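Local coordinates for protein 3-oxosteroid 1-dehydrogenase (Sterolibacterium denitrificans, PDB 7P18) that probably catalyses the FAD-dependent 1,2-dehydrogenation of 3-oxosteroids to 3-oxo-Delta(1)-steroids, passing the electrons to an acceptor, at residues T231-E239 / D302-I310. Numbering follows the deposited sequence.
Sequences TPFESLITE and DTIRAAMDI. With FAD (flavin-adenine dinucleotide), chain C.
The adenine pocket of FAD is built where F233, at the start of strand 233-239, meets D302 and T303, at the start of helix 302-309. The F233 backbone reads the adenine edge twice: its N donates to FAD N1A at 2.9 Å, and its O accepts from FAD N6A. The second N6A proton goes to D302 OD2 (2.9 Å, N-H...O angle 149°), so both segments share one exocyclic amino group; K38 forms a salt bridge with the same OD2, and T300 OG1 is hydrogen-bonded to OD1. With CG anti to the backbone N (chi1 166°), the F233 ring lies between S235 N and T303. T303 CG2 lies over one ring face, a CH-pi contact 4.0 Å from the centroid, while S235 N sits above the opposite face. A306 CB meets the ring edge in plane, 3.6 Å from F233 CZ. An alanine in place of F233 would keep the backbone bonds to adenine but would probably leave T303 CG2 and A306 CB facing a gap. Farther along, L236 CD1 lies against I310 CD1 (3.6 Å), the two side chains crossing at about a right angle, and a water bridges L236 N to A306 O. Strand 233-239 edges a small mixed sheet, and helix 302-309 adds D302; the backbone N and O gripping N1A and N6A are as in Rossmann-type FAD-binding domains.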
loop_
_atom_site.group_PDB
_atom_site.type_symbol
_atom_site.label_atom_id
_atom_site.label_comp_id
_atom_site.label_asym_id
_atom_site.label_seq_id
_atom_site.Cartn_x
_atom_site.Cartn_y
_atom_site.Cartn_z
ATOM N N THR A 231 -11.730 15.747 -13.285
ATOM C CA THR A 231 -11.177 17.126 -13.289
ATOM C C THR A 231 -9.685 17.061 -13.009
ATOM O O THR A 231 -9.237 17.390 -11.913
ATOM C CB THR A 231 -11.924 18.028 -12.293
ATOM O OG1 THR A 231 -13.310 18.032 -12.632
ATOM C CG2 THR A 231 -11.421 19.454 -12.307
ATOM N N PRO A 232 -8.875 16.617 -13.983
ATOM C CA PRO A 232 -7.436 16.513 -13.796
ATOM C C PRO A 232 -6.734 17.871 -13.677
ATOM O O PRO A 232 -6.967 18.772 -14.495
ATOM C CB PRO A 232 -6.939 15.802 -15.062
ATOM C CG PRO A 232 -8.014 16.083 -16.096
ATOM C CD PRO A 232 -9.299 16.154 -15.319
ATOM N N PHE A 233 -5.851 17.974 -12.686
ATOM C CA PHE A 233 -4.781 18.983 -12.667
ATOM C C PHE A 233 -3.973 18.881 -13.950
ATOM O O PHE A 233 -3.612 17.753 -14.368
ATOM C CB PHE A 233 -3.908 18.785 -11.421
ATOM C CG PHE A 233 -2.609 19.531 -11.466
ATOM C CD1 PHE A 233 -1.528 18.993 -12.129
ATOM C CD2 PHE A 233 -2.458 20.741 -10.792
ATOM C CE1 PHE A 233 -0.322 19.661 -12.154
ATOM C CE2 PHE A 233 -1.242 21.395 -10.810
ATOM C CZ PHE A 233 -0.187 20.864 -11.498
ATOM N N GLU A 234 -3.602 20.037 -14.506
ATOM C CA GLU A 234 -2.648 20.155 -15.628
ATOM C C GLU A 234 -1.405 20.959 -15.273
ATOM O O GLU A 234 -0.326 20.602 -15.737
ATOM C CB GLU A 234 -3.275 20.964 -16.769
ATOM C CG GLU A 234 -4.371 20.265 -17.497
ATOM C CD GLU A 234 -4.671 20.882 -18.857
ATOM O OE1 GLU A 234 -4.094 21.989 -19.218
ATOM O OE2 GLU A 234 -5.472 20.241 -19.547
ATOM N N SER A 235 -1.545 22.075 -14.567
ATOM C CA SER A 235 -0.380 22.961 -14.335
ATOM C C SER A 235 -0.605 23.867 -13.120
ATOM O O SER A 235 -1.715 24.017 -12.647
ATOM C CB SER A 235 -0.056 23.744 -15.589
ATOM O OG SER A 235 -1.134 24.604 -15.898
ATOM N N LEU A 236 0.472 24.442 -12.634
ATOM C CA LEU A 236 0.455 25.387 -11.494
ATOM C C LEU A 236 0.343 26.819 -12.047
ATOM O O LEU A 236 0.929 27.095 -13.112
ATOM C CB LEU A 236 1.772 25.196 -10.732
ATOM C CG LEU A 236 1.913 23.869 -9.974
ATOM C CD1 LEU A 236 3.359 23.629 -9.537
ATOM C CD2 LEU A 236 0.998 23.856 -8.796
ATOM N N ILE A 237 -0.376 27.680 -11.343
ATOM C CA ILE A 237 -0.352 29.158 -11.573
ATOM C C ILE A 237 0.645 29.759 -10.567
ATOM O O ILE A 237 0.555 29.447 -9.386
ATOM C CB ILE A 237 -1.775 29.736 -11.459
ATOM C CG1 ILE A 237 -2.705 29.036 -12.465
ATOM C CG2 ILE A 237 -1.762 31.251 -11.628
ATOM C CD1 ILE A 237 -4.175 29.311 -12.279
ATOM N N THR A 238 1.598 30.564 -11.031
ATOM C CA THR A 238 2.567 31.259 -10.148
ATOM C C THR A 238 2.561 32.783 -10.373
ATOM O O THR A 238 2.088 33.235 -11.403
ATOM C CB THR A 238 3.978 30.714 -10.345
ATOM O OG1 THR A 238 4.366 31.048 -11.670
ATOM C CG2 THR A 238 4.067 29.211 -10.133
ATOM N N GLU A 239 3.074 33.510 -9.381
ATOM C CA GLU A 239 3.368 34.967 -9.416
ATOM C C GLU A 239 4.769 35.189 -8.839
ATOM O O GLU A 239 5.212 34.330 -8.041
ATOM C CB GLU A 239 2.364 35.748 -8.573
ATOM C CG GLU A 239 0.947 35.665 -9.088
ATOM C CD GLU A 239 -0.059 36.433 -8.236
ATOM O OE1 GLU A 239 0.331 36.931 -7.152
ATOM O OE2 GLU A 239 -1.236 36.522 -8.648
ATOM N N ASP A 302 1.823 13.606 -12.956
ATOM C CA ASP A 302 1.347 14.874 -13.579
ATOM C C ASP A 302 1.754 16.090 -12.721
ATOM O O ASP A 302 2.143 17.113 -13.276
ATOM C CB ASP A 302 -0.161 14.882 -13.755
ATOM C CG ASP A 302 -0.733 13.761 -14.631
ATOM O OD1 ASP A 302 0.015 13.193 -15.416
ATOM O OD2 ASP A 302 -1.930 13.493 -14.495
ATOM N N THR A 303 1.659 16.006 -11.406
ATOM C CA THR A 303 2.000 17.138 -10.498
ATOM C C THR A 303 3.502 17.171 -10.261
ATOM O O THR A 303 4.042 18.272 -10.005
ATOM C CB THR A 303 1.224 17.095 -9.182
ATOM O OG1 THR A 303 1.705 15.974 -8.424
ATOM C CG2 THR A 303 -0.259 16.997 -9.389
ATOM N N ILE A 304 4.180 16.026 -10.324
ATOM C CA ILE A 304 5.648 15.962 -10.143
ATOM C C ILE A 304 6.300 16.759 -11.277
ATOM O O ILE A 304 7.158 17.652 -11.005
ATOM C CB ILE A 304 6.134 14.491 -10.058
ATOM C CG1 ILE A 304 5.637 13.843 -8.758
ATOM C CG2 ILE A 304 7.640 14.442 -10.165
ATOM C CD1 ILE A 304 5.877 12.342 -8.650
ATOM N N ARG A 305 5.894 16.499 -12.513
ATOM C CA ARG A 305 6.490 17.186 -13.697
ATOM C C ARG A 305 6.245 18.706 -13.579
ATOM O O ARG A 305 7.183 19.492 -13.766
ATOM C CB ARG A 305 5.898 16.589 -14.980
ATOM C CG ARG A 305 6.442 15.202 -15.316
ATOM C CD ARG A 305 6.067 14.683 -16.717
ATOM N NE ARG A 305 4.688 15.022 -17.118
ATOM C CZ ARG A 305 3.598 14.315 -16.823
ATOM N NH1 ARG A 305 3.671 13.197 -16.116
ATOM N NH2 ARG A 305 2.417 14.735 -17.228
ATOM N N ALA A 306 5.026 19.093 -13.246
ATOM C CA ALA A 306 4.586 20.512 -13.196
ATOM C C ALA A 306 5.350 21.267 -12.113
ATOM O O ALA A 306 5.778 22.423 -12.350
ATOM C CB ALA A 306 3.110 20.557 -12.976
ATOM N N ALA A 307 5.567 20.638 -10.953
ATOM C CA ALA A 307 6.306 21.265 -9.827
ATOM C C ALA A 307 7.795 21.367 -10.151
ATOM O O ALA A 307 8.427 22.415 -9.857
ATOM C CB ALA A 307 6.045 20.476 -8.545
ATOM N N MET A 308 8.386 20.330 -10.752
ATOM C CA MET A 308 9.826 20.335 -11.088
ATOM C C MET A 308 10.052 21.419 -12.161
ATOM O O MET A 308 11.095 22.071 -12.095
ATOM C CB MET A 308 10.291 18.953 -11.554
ATOM C CG MET A 308 10.227 17.954 -10.409
ATOM S SD MET A 308 10.842 16.325 -10.855
ATOM C CE MET A 308 12.603 16.606 -10.999
ATOM N N ASP A 309 9.063 21.646 -13.021
ATOM C CA ASP A 309 9.105 22.705 -14.058
ATOM C C ASP A 309 9.296 24.074 -13.385
ATOM O O ASP A 309 9.951 24.907 -14.009
ATOM C CB ASP A 309 7.829 22.724 -14.895
ATOM C CG ASP A 309 7.708 21.639 -15.942
ATOM O OD1 ASP A 309 8.734 20.970 -16.231
ATOM O OD2 ASP A 309 6.560 21.482 -16.462
ATOM N N ILE A 310 8.762 24.310 -12.171
ATOM C CA ILE A 310 8.946 25.623 -11.468
ATOM C C ILE A 310 10.065 25.581 -10.418
ATOM O O ILE A 310 10.117 26.525 -9.622
ATOM C CB ILE A 310 7.626 26.144 -10.871
ATOM C CG1 ILE A 310 7.109 25.286 -9.718
ATOM C CG2 ILE A 310 6.577 26.325 -11.952
ATOM C CD1 ILE A 310 6.032 25.945 -8.890
HETATM P PA FAD C . -3.568 7.634 -4.193
HETATM O O1A FAD C . -4.239 6.958 -3.052
HETATM O O2A FAD C . -3.377 6.729 -5.381
HETATM O O5B FAD C . -4.447 8.894 -4.577
HETATM C C5B FAD C . -3.999 9.756 -5.657
HETATM C C4B FAD C . -5.209 10.256 -6.385
HETATM O O4B FAD C . -4.818 11.370 -7.232
HETATM C C3B FAD C . -5.905 9.234 -7.309
HETATM O O3B FAD C . -7.305 9.184 -7.057
HETATM C C2B FAD C . -5.575 9.744 -8.715
HETATM O O2B FAD C . -6.514 9.320 -9.693
HETATM C C1B FAD C . -5.452 11.249 -8.478
HETATM N N9A FAD C . -4.687 11.970 -9.497
HETATM C C8A FAD C . -3.612 11.548 -10.226
HETATM N N7A FAD C . -3.233 12.437 -11.140
HETATM C C5A FAD C . -4.089 13.515 -10.954
HETATM C C6A FAD C . -4.200 14.769 -11.593
HETATM N N6A FAD C . -3.459 15.150 -12.640
HETATM N N1A FAD C . -5.169 15.602 -11.155
HETATM C C2A FAD C . -5.941 15.205 -10.140
HETATM N N3A FAD C . -5.980 14.026 -9.511
HETATM C C4A FAD C . -4.992 13.229 -9.957
HETATM N N1 FAD C . -0.048 1.403 2.183
HETATM C C2 FAD C . -0.185 1.494 3.525
HETATM O O2 FAD C . 0.468 2.329 4.178
HETATM N N3 FAD C . -1.042 0.719 4.198
HETATM C C4 FAD C . -1.628 -0.395 3.632
HETATM O O4 FAD C . -2.484 -0.994 4.274
HETATM C C4X FAD C . -1.494 -0.562 2.227
HETATM N N5 FAD C . -2.073 -1.595 1.637
HETATM C C5X FAD C . -1.984 -1.677 0.267
HETATM C C6 FAD C . -2.673 -2.717 -0.401
HETATM C C7 FAD C . -2.734 -2.774 -1.787
HETATM C C7M FAD C . -3.503 -3.878 -2.482
HETATM C C8 FAD C . -2.142 -1.743 -2.537
HETATM C C8M FAD C . -2.215 -1.761 -4.054
HETATM C C9 FAD C . -1.396 -0.770 -1.900
HETATM C C9A FAD C . -1.341 -0.677 -0.496
HETATM N N10 FAD C . -0.609 0.312 0.179
HETATM C C10 FAD C . -0.684 0.423 1.562
HETATM C "C1'" FAD C . 0.030 1.407 -0.559
HETATM C "C2'" FAD C . -0.913 2.630 -0.591
HETATM O "O2'" FAD C . -2.210 2.311 -1.093
HETATM C "C3'" FAD C . -0.336 3.808 -1.395
HETATM O "O3'" FAD C . 1.070 3.955 -1.184
HETATM C "C4'" FAD C . -1.083 5.087 -1.084
HETATM O "O4'" FAD C . -2.467 4.846 -1.293
HETATM C "C5'" FAD C . -0.634 6.280 -1.900
HETATM O "O5'" FAD C . -1.518 7.362 -1.546
HETATM P P FAD C . -1.510 8.708 -2.392
HETATM O O1P FAD C . -2.550 9.508 -1.733
HETATM O O2P FAD C . -0.163 9.220 -2.637
HETATM O O3P FAD C . -2.108 8.233 -3.840
HETATM O O HOH W 1 3.280 23.790 -13.649
#